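Local coordinates for DNA repair protein RAD7 (Saccharomyces cerevisiae, PDB 5ZB2) that takes part in global genome nucleotide excision repair of UV-damaged DNA as a component of the GGR complex with RAD16 and ABF1, here as its leucine-rich-repeat part bound to Elc1, at residues A311-L316 with T336-V341; V183-S188 with Q201-D206; K37-L42 with L72-K77; L211-P216 with E225-L230. All coordinates share one frame; numbering follows the deposited sequence.

Interaction 1. Residues A311-L316 with T336-V341; sequences AIIELL and TKEAFV
Ile313 lies against Ala339, and this is where the short, weakly bonded helix 337-341 comes closest to helix 309-320. The two run side by side in the same sense: the axes of the short segments approach to 9.0 Å and differ by only 4° in direction. Because Ala339 has nothing beyond its CB, the backbones can draw together, with CA atoms of Ile313 and Ala339 6.1 Å apart. Ile313 CG1 rests 4.4 Å from Ala339 CA. The chain of Ile313 is then extended at its outer bond (chi2 176°), which carries CD1 past Ala339 toward Glu338, 4.3 Å from Glu338 O. One turn further on, Leu316 points its CB at the partner helix and brings CD1 to the carbonyl oxygen of Ala339. Ala339 and Leu316 are buried, and this is the more closely packed side, though no pair comes nearer than 4.3 Å.

The other side is looser. Glu338 is exposed, and of its side chain the aliphatic CG grazes Ile313 CD1, at 4.4 Å. No hydrogen bond or salt bridge spans the two segments. Helix 337-341 is instead capped at its start by Thr336, an N-cap whose OG1 accepts from Glu338 N at 3.3 Å. The same hydroxyl is hydrogen-bonded to Asp309, at the beginning of the longer helix, so the cap also ties the two helix starts together. Phe340 packs on Val363, Met366 and Leu367 of helix 361-370. Near-parallel helices packed in file like this are typical of the outer, convex layer of a leucine-rich-repeat solenoid.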
loop_
_atom_site.group_PDB
_atom_site.type_symbol
_atom_site.label_atom_id
_atom_site.label_comp_id
_atom_site.label_asym_id
_atom_site.label_seq_id
_atom_site.Cartn_x
_atom_site.Cartn_y
_atom_site.Cartn_z
ATOM N N ALA A 311 6.818 -50.924 -22.412
ATOM C CA ALA A 311 7.306 -49.654 -21.887
ATOM C C ALA A 311 7.186 -49.612 -20.366
ATOM O O ALA A 311 8.127 -49.212 -19.667
ATOM C CB ALA A 311 6.538 -48.497 -22.522
ATOM N N ILE A 312 6.037 -50.039 -19.836
ATOM C CA ILE A 312 5.805 -49.985 -18.395
ATOM C C ILE A 312 6.621 -51.051 -17.677
ATOM O O ILE A 312 7.141 -50.817 -16.578
ATOM C CB ILE A 312 4.302 -50.135 -18.094
ATOM C CG1 ILE A 312 3.483 -49.103 -18.879
ATOM C CG2 ILE A 312 4.034 -50.003 -16.597
ATOM C CD1 ILE A 312 3.923 -47.672 -18.680
ATOM N N ILE A 313 6.733 -52.241 -18.271
ATOM C CA ILE A 313 7.498 -53.317 -17.645
ATOM C C ILE A 313 8.967 -52.928 -17.551
ATOM O O ILE A 313 9.592 -53.052 -16.492
ATOM C CB ILE A 313 7.306 -54.635 -18.420
ATOM C CG1 ILE A 313 5.846 -55.090 -18.321
ATOM C CG2 ILE A 313 8.243 -55.723 -17.890
ATOM C CD1 ILE A 313 5.519 -56.329 -19.135
ATOM N N GLU A 314 9.542 -52.454 -18.659
ATOM C CA GLU A 314 10.940 -52.034 -18.638
ATOM C C GLU A 314 11.163 -50.925 -17.616
ATOM O O GLU A 314 12.208 -50.881 -16.956
ATOM C CB GLU A 314 11.375 -51.576 -20.030
ATOM C CG GLU A 314 11.454 -52.689 -21.075
ATOM C CD GLU A 314 12.551 -53.708 -20.787
ATOM O OE1 GLU A 314 13.395 -53.456 -19.901
ATOM O OE2 GLU A 314 12.566 -54.766 -21.451
ATOM N N LEU A 315 10.192 -50.019 -17.470
ATOM C CA LEU A 315 10.303 -48.967 -16.464
ATOM C C LEU A 315 10.405 -49.560 -15.062
ATOM O O LEU A 315 11.312 -49.221 -14.294
ATOM C CB LEU A 315 9.104 -48.018 -16.560
ATOM C CG LEU A 315 8.972 -46.961 -15.455
ATOM C CD1 LEU A 315 10.130 -45.978 -15.491
ATOM C CD2 LEU A 315 7.644 -46.223 -15.568
ATOM N N LEU A 316 9.476 -50.452 -14.713
ATOM C CA LEU A 316 9.442 -51.008 -13.363
ATOM C C LEU A 316 10.664 -51.874 -13.080
ATOM O O LEU A 316 11.251 -51.793 -11.994
ATOM C CB LEU A 316 8.161 -51.817 -13.170
ATOM C CG LEU A 316 6.851 -51.048 -13.349
ATOM C CD1 LEU A 316 5.692 -52.015 -13.441
ATOM C CD2 LEU A 316 6.636 -50.062 -12.212
ATOM N N THR A 336 -2.332 -54.104 -21.373
ATOM C CA THR A 336 -3.079 -55.310 -21.058
ATOM C C THR A 336 -2.837 -55.659 -19.594
ATOM O O THR A 336 -2.124 -54.954 -18.875
ATOM C CB THR A 336 -2.676 -56.480 -21.967
ATOM O OG1 THR A 336 -1.436 -57.038 -21.518
ATOM C CG2 THR A 336 -2.538 -56.030 -23.420
ATOM N N LYS A 337 -3.431 -56.770 -19.157
ATOM C CA LYS A 337 -3.293 -57.177 -17.763
ATOM C C LYS A 337 -1.844 -57.490 -17.412
ATOM O O LYS A 337 -1.444 -57.348 -16.251
ATOM C CB LYS A 337 -4.184 -58.387 -17.488
ATOM C CG LYS A 337 -4.263 -58.786 -16.027
ATOM C CD LYS A 337 -5.280 -59.897 -15.824
ATOM C CE LYS A 337 -5.493 -60.213 -14.353
ATOM N NZ LYS A 337 -6.491 -61.303 -14.166
ATOM N N GLU A 338 -1.039 -57.896 -18.396
ATOM C CA GLU A 338 0.340 -58.279 -18.115
ATOM C C GLU A 338 1.150 -57.111 -17.567
ATOM O O GLU A 338 2.041 -57.311 -16.734
ATOM C CB GLU A 338 0.999 -58.834 -19.380
ATOM C CG GLU A 338 2.392 -59.411 -19.159
ATOM C CD GLU A 338 2.385 -60.627 -18.251
ATOM O OE1 GLU A 338 1.288 -61.168 -17.992
ATOM O OE2 GLU A 338 3.474 -61.039 -17.799
ATOM N N ALA A 339 0.866 -55.889 -18.023
ATOM C CA ALA A 339 1.585 -54.729 -17.507
ATOM C C ALA A 339 1.423 -54.609 -15.997
ATOM O O ALA A 339 2.392 -54.332 -15.281
ATOM C CB ALA A 339 1.096 -53.455 -18.198
ATOM N N PHE A 340 0.206 -54.821 -15.493
ATOM C CA PHE A 340 -0.046 -54.655 -14.069
ATOM C C PHE A 340 0.456 -55.832 -13.244
ATOM O O PHE A 340 0.605 -55.699 -12.024
ATOM C CB PHE A 340 -1.540 -54.443 -13.830
ATOM C CG PHE A 340 -2.098 -53.250 -14.548
ATOM C CD1 PHE A 340 -1.905 -51.974 -14.048
ATOM C CD2 PHE A 340 -2.803 -53.400 -15.730
ATOM C CE1 PHE A 340 -2.412 -50.872 -14.709
ATOM C CE2 PHE A 340 -3.314 -52.298 -16.393
ATOM C CZ PHE A 340 -3.118 -51.035 -15.883
ATOM N N VAL A 341 0.727 -56.975 -13.879
ATOM C CA VAL A 341 1.349 -58.087 -13.167
ATOM C C VAL A 341 2.663 -57.639 -12.545
ATOM O O VAL A 341 2.973 -57.979 -11.397
ATOM C CB VAL A 341 1.553 -59.284 -14.117
ATOM C CG1 VAL A 341 2.252 -60.425 -13.403
ATOM C CG2 VAL A 341 0.218 -59.760 -14.671
#

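Interaction 2. Residues V183-S188 with Q201-D206; sequences VSLGLS and QYLVND
Two layers of the leucine-rich-repeat solenoid meet where Leu185, on strand 184-188, and Leu203, just past the end of helix 199-202, pack in the interior between the inner strands and the outer helices. With chi1 at 177° the leucine chain of Leu185 leans away from its own N, bringing CD2 to Leu203 CD1, 3.9 Å away. The two side chains cross at about a right angle. Leu203 is also the centre of an inverse gamma turn, which swings the chain out of the helix while its side chain stays pointed at the strand.

A second touch lies just before the strand, between Val183 and Asn205. Val183 CG1 sits 3.3 Å from Asn205 OD1 and 3.6 Å from Asn205 CG, a methyl laid obliquely against an amide. This is packing rather than bonding, since the amide spends its polarity on other partners: ND2 donates to Ser180 O and OD1 accepts from Glu207 N. Those bonds pin the group on both of its polar atoms, fixing how it is turned toward the valine, and make Asn205 a local tie between loops. Leucines directed inward, joining the strand to the outer layer, are characteristic of leucine-rich repeats.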
loop_
_atom_site.group_PDB
_atom_site.type_symbol
_atom_site.label_atom_id
_atom_site.label_comp_id
_atom_site.label_asym_id
_atom_site.label_seq_id
_atom_site.Cartn_x
_atom_site.Cartn_y
_atom_site.Cartn_z
ATOM N N VAL A 183 19.149 -22.994 -12.816
ATOM C CA VAL A 183 19.214 -24.448 -12.727
ATOM C C VAL A 183 17.841 -25.087 -12.822
ATOM O O VAL A 183 17.745 -26.324 -12.822
ATOM C CB VAL A 183 19.925 -24.903 -11.438
ATOM C CG1 VAL A 183 21.401 -24.534 -11.490
ATOM C CG2 VAL A 183 19.261 -24.301 -10.209
ATOM N N SER A 184 16.777 -24.289 -12.909
ATOM C CA SER A 184 15.412 -24.798 -12.987
ATOM C C SER A 184 14.560 -23.792 -13.749
ATOM O O SER A 184 14.593 -22.595 -13.444
ATOM C CB SER A 184 14.840 -25.043 -11.589
ATOM O OG SER A 184 13.448 -25.299 -11.636
ATOM N N LEU A 185 13.812 -24.276 -14.743
ATOM C CA LEU A 185 13.032 -23.412 -15.620
ATOM C C LEU A 185 11.699 -24.069 -15.952
ATOM O O LEU A 185 11.646 -25.257 -16.288
ATOM C CB LEU A 185 13.788 -23.105 -16.918
ATOM C CG LEU A 185 13.032 -22.269 -17.954
ATOM C CD1 LEU A 185 12.778 -20.850 -17.439
ATOM C CD2 LEU A 185 13.795 -22.240 -19.266
ATOM N N GLY A 186 10.629 -23.281 -15.869
ATOM C CA GLY A 186 9.304 -23.748 -16.221
ATOM C C GLY A 186 8.572 -22.798 -17.147
ATOM O O GLY A 186 8.521 -21.589 -16.898
ATOM N N LEU A 187 8.005 -23.339 -18.224
ATOM C CA LEU A 187 7.260 -22.560 -19.213
ATOM C C LEU A 187 5.999 -23.341 -19.543
ATOM O O LEU A 187 6.072 -24.375 -20.215
ATOM C CB LEU A 187 8.093 -22.312 -20.474
ATOM C CG LEU A 187 9.449 -21.632 -20.265
ATOM C CD1 LEU A 187 10.294 -21.676 -21.539
ATOM C CD2 LEU A 187 9.250 -20.199 -19.800
ATOM N N SER A 188 4.847 -22.857 -19.080
ATOM C CA SER A 188 3.604 -23.616 -19.183
ATOM C C SER A 188 2.476 -22.703 -19.634
ATOM O O SER A 188 2.171 -21.711 -18.963
ATOM C CB SER A 188 3.255 -24.271 -17.845
ATOM O OG SER A 188 1.899 -24.686 -17.827
ATOM N N GLN A 201 21.050 -22.421 -26.067
ATOM C CA GLN A 201 22.135 -21.443 -26.063
ATOM C C GLN A 201 22.442 -20.948 -24.655
ATOM O O GLN A 201 23.614 -20.781 -24.294
ATOM C CB GLN A 201 21.779 -20.253 -26.954
ATOM C CG GLN A 201 21.463 -20.603 -28.390
ATOM C CD GLN A 201 21.313 -19.372 -29.259
ATOM O OE1 GLN A 201 21.860 -18.310 -28.954
ATOM N NE2 GLN A 201 20.566 -19.504 -30.347
ATOM N N TYR A 202 21.409 -20.695 -23.850
ATOM C CA TYR A 202 21.575 -19.939 -22.617
ATOM C C TYR A 202 21.611 -20.793 -21.359
ATOM O O TYR A 202 22.165 -20.346 -20.349
ATOM C CB TYR A 202 20.445 -18.914 -22.477
ATOM C CG TYR A 202 20.566 -17.738 -23.417
ATOM C CD1 TYR A 202 21.319 -16.623 -23.070
ATOM C CD2 TYR A 202 19.913 -17.733 -24.641
ATOM C CE1 TYR A 202 21.430 -15.545 -23.919
ATOM C CE2 TYR A 202 20.019 -16.655 -25.499
ATOM C CZ TYR A 202 20.778 -15.563 -25.130
ATOM O OH TYR A 202 20.887 -14.483 -25.974
ATOM N N LEU A 203 21.034 -21.992 -21.381
ATOM C CA LEU A 203 20.931 -22.817 -20.178
ATOM C C LEU A 203 22.197 -23.660 -20.065
ATOM O O LEU A 203 22.216 -24.858 -20.353
ATOM C CB LEU A 203 19.674 -23.679 -20.226
ATOM C CG LEU A 203 18.341 -22.938 -20.325
ATOM C CD1 LEU A 203 17.193 -23.934 -20.322
ATOM C CD2 LEU A 203 18.178 -21.935 -19.188
ATOM N N VAL A 204 23.274 -23.013 -19.618
ATOM C CA VAL A 204 24.601 -23.620 -19.616
ATOM C C VAL A 204 25.076 -23.994 -18.222
ATOM O O VAL A 204 26.155 -24.588 -18.093
ATOM C CB VAL A 204 25.632 -22.699 -20.299
ATOM C CG1 VAL A 204 25.214 -22.417 -21.738
ATOM C CG2 VAL A 204 25.799 -21.402 -19.519
ATOM N N ASN A 205 24.314 -23.680 -17.176
ATOM C CA ASN A 205 24.748 -24.015 -15.827
ATOM C C ASN A 205 24.967 -25.517 -15.705
ATOM O O ASN A 205 24.072 -26.315 -16.001
ATOM C CB ASN A 205 23.720 -23.547 -14.801
ATOM C CG ASN A 205 24.280 -23.516 -13.390
ATOM O OD1 ASN A 205 24.426 -24.554 -12.743
ATOM N ND2 ASN A 205 24.588 -22.317 -12.902
ATOM N N ASP A 206 26.165 -25.899 -15.264
ATOM C CA ASP A 206 26.540 -27.304 -15.164
ATOM C C ASP A 206 25.777 -28.060 -14.082
ATOM O O ASP A 206 26.018 -29.260 -13.919
ATOM C CB ASP A 206 28.044 -27.413 -14.907
ATOM C CG ASP A 206 28.873 -26.833 -16.040
ATOM O OD1 ASP A 206 28.520 -27.058 -17.217
ATOM O OD2 ASP A 206 29.877 -26.144 -15.753
#

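Interaction 3. Residues K37-L42 with L72-K77; sequences KLRDVL and LKTDLK
The guanidinium of Arg39 has the methyl CG2 of Thr74 over one face, 3.4 Å above the plane and displaced toward its rim, and the carbonyl oxygen of Leu72 at its edge. That oxygen is gripped end-on by both terminal nitrogens. NH1 donates at 2.8 Å to Leu72 O with an N-H...O angle of 156°, and NH2 donates to the same atom at 3.2 Å, less straight at 135°. Both bonds lie close to the guanidinium plane. Lys73 O approaches obliquely, 3.2 Å from Arg39 NH2. An extended middle carries the side chain out from the helix, and a bend at chi3 (-76°) turns the guanidinium onto the loop.

The contact fastens the end of the long helix 8-41 to the loop that leads into strand 78-81, the first strand of the leucine-rich-repeat array. Further bonds go from Arg39 NH1 to Leu70 O and from NH2 to Asn36 OD1; together with the pair to Leu72 O they fix how the buried group is turned, a clasp for two carbonyls and one side-chain oxygen. With a leucine in place of Arg39, the carbonyl of Leu72 would probably be left without either donor and the loop less firmly tied to the helix.

In the loop itself, Thr74 forms an ST turn, its OG1 accepting from Leu76 N at 3.2 Å. The methyl lies anti to the carbonyl carbon, which is how it comes to rest against Arg39. On the helix, Val41 and Leu42 pack against the neighbouring Elongin-C chain, and Leu38 packs against Trp23 of the second copy of this protein.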
loop_
_atom_site.group_PDB
_atom_site.type_symbol
_atom_site.label_atom_id
_atom_site.label_comp_id
_atom_site.label_asym_id
_atom_site.label_seq_id
_atom_site.Cartn_x
_atom_site.Cartn_y
_atom_site.Cartn_z
ATOM N N LYS A 37 2.112 -13.274 18.687
ATOM C CA LYS A 37 0.948 -13.285 19.569
ATOM C C LYS A 37 -0.269 -13.863 18.859
ATOM O O LYS A 37 -0.973 -14.719 19.405
ATOM C CB LYS A 37 0.658 -11.869 20.073
ATOM C CG LYS A 37 -0.521 -11.763 21.038
ATOM C CD LYS A 37 -0.277 -12.531 22.329
ATOM C CE LYS A 37 -1.429 -12.350 23.309
ATOM N NZ LYS A 37 -1.209 -13.102 24.579
ATOM N N LEU A 38 -0.531 -13.411 17.630
ATOM C CA LEU A 38 -1.662 -13.943 16.872
ATOM C C LEU A 38 -1.548 -15.455 16.707
ATOM O O LEU A 38 -2.511 -16.193 16.946
ATOM C CB LEU A 38 -1.746 -13.260 15.506
ATOM C CG LEU A 38 -2.804 -13.801 14.540
ATOM C CD1 LEU A 38 -4.185 -13.709 15.148
ATOM C CD2 LEU A 38 -2.750 -13.051 13.216
ATOM N N ARG A 39 -0.372 -15.935 16.295
ATOM C CA ARG A 39 -0.188 -17.370 16.109
ATOM C C ARG A 39 -0.301 -18.119 17.432
ATOM O O ARG A 39 -0.910 -19.194 17.495
ATOM C CB ARG A 39 1.164 -17.646 15.453
ATOM C CG ARG A 39 1.228 -17.252 13.985
ATOM C CD ARG A 39 2.589 -17.573 13.382
ATOM N NE ARG A 39 3.620 -16.624 13.798
ATOM C CZ ARG A 39 3.967 -15.532 13.120
ATOM N NH1 ARG A 39 3.373 -15.225 11.973
ATOM N NH2 ARG A 39 4.919 -14.739 13.591
ATOM N N ASP A 40 0.276 -17.569 18.502
ATOM C CA ASP A 40 0.222 -18.244 19.794
ATOM C C ASP A 40 -1.201 -18.277 20.338
ATOM O O ASP A 40 -1.612 -19.268 20.953
ATOM C CB ASP A 40 1.162 -17.559 20.785
ATOM C CG ASP A 40 2.627 -17.733 20.418
ATOM O OD1 ASP A 40 2.969 -18.753 19.783
ATOM O OD2 ASP A 40 3.437 -16.851 20.770
ATOM N N VAL A 41 -1.971 -17.209 20.117
ATOM C CA VAL A 41 -3.345 -17.158 20.615
ATOM C C VAL A 41 -4.194 -18.246 19.978
ATOM O O VAL A 41 -5.128 -18.762 20.605
ATOM C CB VAL A 41 -3.948 -15.757 20.372
ATOM C CG1 VAL A 41 -5.465 -15.772 20.533
ATOM C CG2 VAL A 41 -3.339 -14.748 21.334
ATOM N N LEU A 42 -3.905 -18.606 18.730
ATOM C CA LEU A 42 -4.651 -19.648 18.041
ATOM C C LEU A 42 -4.105 -21.041 18.328
ATOM O O LEU A 42 -4.489 -21.998 17.647
ATOM C CB LEU A 42 -4.648 -19.388 16.533
ATOM C CG LEU A 42 -5.246 -18.050 16.086
ATOM C CD1 LEU A 42 -5.052 -17.864 14.592
ATOM C CD2 LEU A 42 -6.726 -17.959 16.449
ATOM N N LEU A 72 3.288 -13.698 8.593
ATOM C CA LEU A 72 4.189 -12.554 8.590
ATOM C C LEU A 72 5.156 -12.607 9.768
ATOM O O LEU A 72 4.831 -13.101 10.850
ATOM C CB LEU A 72 3.400 -11.242 8.628
ATOM C CG LEU A 72 2.476 -10.960 7.439
ATOM C CD1 LEU A 72 1.778 -9.618 7.617
ATOM C CD2 LEU A 72 3.230 -10.989 6.119
ATOM N N LYS A 73 6.358 -12.075 9.539
ATOM C CA LYS A 73 7.413 -12.009 10.549
ATOM C C LYS A 73 7.732 -13.395 11.116
ATOM O O LYS A 73 7.688 -13.632 12.324
ATOM C CB LYS A 73 7.030 -11.031 11.665
ATOM C CG LYS A 73 7.026 -9.558 11.250
ATOM C CD LYS A 73 8.348 -9.115 10.616
ATOM C CE LYS A 73 9.553 -9.415 11.499
ATOM N NZ LYS A 73 10.836 -9.058 10.825
ATOM N N THR A 74 8.064 -14.311 10.210
ATOM C CA THR A 74 8.578 -15.627 10.561
ATOM C C THR A 74 9.966 -15.791 9.953
ATOM O O THR A 74 10.397 -14.997 9.115
ATOM C CB THR A 74 7.652 -16.748 10.067
ATOM O OG1 THR A 74 7.833 -16.944 8.659
ATOM C CG2 THR A 74 6.189 -16.409 10.344
ATOM N N ASP A 75 10.674 -16.832 10.388
ATOM C CA ASP A 75 11.965 -17.175 9.807
ATOM C C ASP A 75 11.843 -18.217 8.699
ATOM O O ASP A 75 12.828 -18.888 8.374
ATOM C CB ASP A 75 12.928 -17.661 10.897
ATOM C CG ASP A 75 12.414 -18.879 11.635
ATOM O OD1 ASP A 75 11.186 -18.995 11.804
ATOM O OD2 ASP A 75 13.241 -19.717 12.052
ATOM N N LEU A 76 10.655 -18.361 8.117
ATOM C CA LEU A 76 10.445 -19.331 7.052
ATOM C C LEU A 76 11.241 -18.938 5.812
ATOM O O LEU A 76 11.392 -17.755 5.496
ATOM C CB LEU A 76 8.954 -19.425 6.725
ATOM C CG LEU A 76 8.502 -20.497 5.732
ATOM C CD1 LEU A 76 8.826 -21.893 6.237
ATOM C CD2 LEU A 76 7.012 -20.361 5.466
ATOM N N LYS A 77 11.759 -19.943 5.107
ATOM C CA LYS A 77 12.580 -19.726 3.919
ATOM C C LYS A 77 11.879 -20.103 2.625
ATOM O O LYS A 77 12.076 -19.436 1.608
ATOM C CB LYS A 77 13.887 -20.519 4.036
ATOM C CG LYS A 77 14.804 -20.023 5.148
ATOM C CD LYS A 77 15.689 -21.132 5.694
ATOM C CE LYS A 77 16.676 -21.642 4.657
ATOM N NZ LYS A 77 17.692 -20.614 4.297
#

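Interaction 4. Residues L211-P216 with E225-L230; sequences LCIEYP and EIIINL
Leu211 and Leu230 reach toward each other tip to tip, and with Ile213 and Ile227 they make a wholly apolar contact between strand 210-214 and helix 224-234. The leucine pair is the tighter one. CD2 of Leu211 and CD2 of Leu230 stand 3.2 Å apart, so short for two methyls that the exact distance is doubtful, while the other branch, Leu211 CD1, is 4.2 Å from Leu230 CD2. Both leucines carry CG anti to the backbone N (chi1 175° in Leu211, -165° in Leu230), which stretches each across the gap between backbones whose CA atoms are 9.8 Å apart. The isoleucines meet more lightly: Ile213 CD1 touches Ile227 CD1 at 4.4 Å. Their order matches the secondary structure, since Leu211 and Ile213, two apart on the strand, face Leu230 and Ile227, three apart on the helix. All four are buried.

Hydrogen bonds do not join the segments; they hold the helix together and tie the strand to its neighbours. Within the helix, Leu230 N donates to Ile226 O at 2.9 Å and Asn229 N to Glu225 O at 3.1 Å. The strand is bonded through its backbone to the strands on both sides, Leu211 and Ile213 to strand 240-244 and Cys212 to strand 184-188. Ile213 and Leu230 both also touch Leu199 of the preceding helix 199-202, and Ile227 packs on Met253 of the following helix 251-261, so this patch of core sits under helix 224-234 with a helix neighbour on each side and parallel strands beneath.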
loop_
_atom_site.group_PDB
_atom_site.type_symbol
_atom_site.label_atom_id
_atom_site.label_comp_id
_atom_site.label_asym_id
_atom_site.label_seq_id
_atom_site.Cartn_x
_atom_site.Cartn_y
_atom_site.Cartn_z
ATOM N N LEU A 211 13.578 -29.027 -15.852
ATOM C CA LEU A 211 13.039 -28.401 -17.052
ATOM C C LEU A 211 11.578 -28.782 -17.191
ATOM O O LEU A 211 11.240 -29.972 -17.171
ATOM C CB LEU A 211 13.798 -28.837 -18.311
ATOM C CG LEU A 211 13.191 -28.310 -19.619
ATOM C CD1 LEU A 211 13.393 -26.815 -19.716
ATOM C CD2 LEU A 211 13.777 -29.016 -20.821
ATOM N N CYS A 212 10.714 -27.776 -17.334
ATOM C CA CYS A 212 9.280 -27.981 -17.507
ATOM C C CYS A 212 8.807 -27.164 -18.700
ATOM O O CYS A 212 9.016 -25.948 -18.741
ATOM C CB CYS A 212 8.504 -27.579 -16.248
ATOM S SG CYS A 212 8.978 -28.478 -14.755
ATOM N N ILE A 213 8.176 -27.832 -19.664
ATOM C CA ILE A 213 7.586 -27.172 -20.828
ATOM C C ILE A 213 6.220 -27.802 -21.055
ATOM O O ILE A 213 6.122 -29.021 -21.223
ATOM C CB ILE A 213 8.450 -27.306 -22.096
ATOM C CG1 ILE A 213 9.849 -26.722 -21.864
ATOM C CG2 ILE A 213 7.763 -26.613 -23.269
ATOM C CD1 ILE A 213 10.814 -26.894 -23.044
ATOM N N GLU A 214 5.166 -26.981 -21.066
ATOM C CA GLU A 214 3.810 -27.498 -21.191
ATOM C C GLU A 214 3.005 -26.671 -22.183
ATOM O O GLU A 214 3.022 -25.439 -22.132
ATOM C CB GLU A 214 3.098 -27.509 -19.836
ATOM C CG GLU A 214 3.899 -28.137 -18.717
ATOM C CD GLU A 214 3.097 -28.271 -17.435
ATOM O OE1 GLU A 214 2.401 -29.294 -17.272
ATOM O OE2 GLU A 214 3.154 -27.349 -16.595
ATOM N N TYR A 215 2.295 -27.363 -23.072
ATOM C CA TYR A 215 1.291 -26.789 -23.959
ATOM C C TYR A 215 1.796 -25.551 -24.691
ATOM O O TYR A 215 1.288 -24.444 -24.476
ATOM C CB TYR A 215 0.027 -26.485 -23.149
ATOM C CG TYR A 215 -0.363 -27.676 -22.308
ATOM C CD1 TYR A 215 -0.815 -28.840 -22.906
ATOM C CD2 TYR A 215 -0.233 -27.655 -20.927
ATOM C CE1 TYR A 215 -1.145 -29.948 -22.156
ATOM C CE2 TYR A 215 -0.561 -28.759 -20.163
ATOM C CZ TYR A 215 -1.018 -29.906 -20.787
ATOM O OH TYR A 215 -1.353 -31.018 -20.045
ATOM N N PRO A 216 2.782 -25.698 -25.574
ATOM C CA PRO A 216 3.158 -24.580 -26.444
ATOM C C PRO A 216 2.019 -24.227 -27.387
ATOM O O PRO A 216 1.254 -25.091 -27.821
ATOM C CB PRO A 216 4.371 -25.117 -27.210
ATOM C CG PRO A 216 4.169 -26.604 -27.214
ATOM C CD PRO A 216 3.533 -26.924 -25.892
ATOM N N GLU A 225 14.503 -31.533 -32.650
ATOM C CA GLU A 225 15.834 -30.939 -32.737
ATOM C C GLU A 225 16.141 -30.075 -31.520
ATOM O O GLU A 225 17.251 -30.126 -30.976
ATOM C CB GLU A 225 15.952 -30.118 -34.022
ATOM C CG GLU A 225 17.378 -29.739 -34.390
ATOM C CD GLU A 225 17.464 -28.944 -35.681
ATOM O OE1 GLU A 225 18.228 -27.956 -35.721
ATOM O OE2 GLU A 225 16.767 -29.305 -36.655
ATOM N N ILE A 226 15.169 -29.274 -31.075
ATOM C CA ILE A 226 15.402 -28.385 -29.939
ATOM C C ILE A 226 15.603 -29.189 -28.659
ATOM O O ILE A 226 16.491 -28.886 -27.854
ATOM C CB ILE A 226 14.240 -27.382 -29.804
ATOM C CG1 ILE A 226 14.237 -26.424 -31.000
ATOM C CG2 ILE A 226 14.341 -26.603 -28.492
ATOM C CD1 ILE A 226 13.025 -25.524 -31.080
ATOM N N ILE A 227 14.780 -30.217 -28.444
ATOM C CA ILE A 227 14.873 -30.982 -27.204
ATOM C C ILE A 227 16.148 -31.815 -27.174
ATOM O O ILE A 227 16.743 -32.008 -26.106
ATOM C CB ILE A 227 13.624 -31.864 -27.028
ATOM C CG1 ILE A 227 12.363 -30.994 -26.955
ATOM C CG2 ILE A 227 13.755 -32.756 -25.790
ATOM C CD1 ILE A 227 12.371 -29.947 -25.841
ATOM N N ILE A 228 16.586 -32.324 -28.327
ATOM C CA ILE A 228 17.839 -33.074 -28.376
ATOM C C ILE A 228 19.005 -32.168 -28.004
ATOM O O ILE A 228 19.820 -32.504 -27.138
ATOM C CB ILE A 228 18.032 -33.709 -29.763
ATOM C CG1 ILE A 228 16.980 -34.797 -29.982
ATOM C CG2 ILE A 228 19.445 -34.294 -29.905
ATOM C CD1 ILE A 228 16.862 -35.255 -31.419
ATOM N N ASN A 229 19.099 -31.005 -28.651
ATOM C CA ASN A 229 20.174 -30.069 -28.333
ATOM C C ASN A 229 20.136 -29.670 -26.865
ATOM O O ASN A 229 21.182 -29.560 -26.215
ATOM C CB ASN A 229 20.077 -28.836 -29.232
ATOM C CG ASN A 229 20.387 -29.155 -30.684
ATOM O OD1 ASN A 229 20.933 -30.214 -30.989
ATOM N ND2 ASN A 229 20.044 -28.242 -31.583
ATOM N N LEU A 230 18.937 -29.464 -26.318
ATOM C CA LEU A 230 18.825 -29.121 -24.905
ATOM C C LEU A 230 19.304 -30.268 -24.022
ATOM O O LEU A 230 20.027 -30.050 -23.043
ATOM C CB LEU A 230 17.380 -28.750 -24.579
ATOM C CG LEU A 230 17.109 -28.038 -23.256
ATOM C CD1 LEU A 230 17.898 -26.743 -23.149
ATOM C CD2 LEU A 230 15.619 -27.767 -23.138
#

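Along the chain the contacts come in the order interaction 3, 2, 4, 1, each closing before the next opens. Interactions 2 and 4 are neighbours, centres about 10 Å apart, and are joined directly because strands 184-188 and 210-214 lie side by side: Leu187 N is 2.8 Å from Cys212 O. Interaction 3, where the long helix meets the loop leading into the first strand, lies about 35 Å from interaction 2, centre to centre. Interaction 1, between two later helices, is about 48 Å from interaction 3, centre to centre, and across the chain's centre from it. The four thus sample an elongated, curved solenoid from the subunit-contacting end toward its C-terminal part.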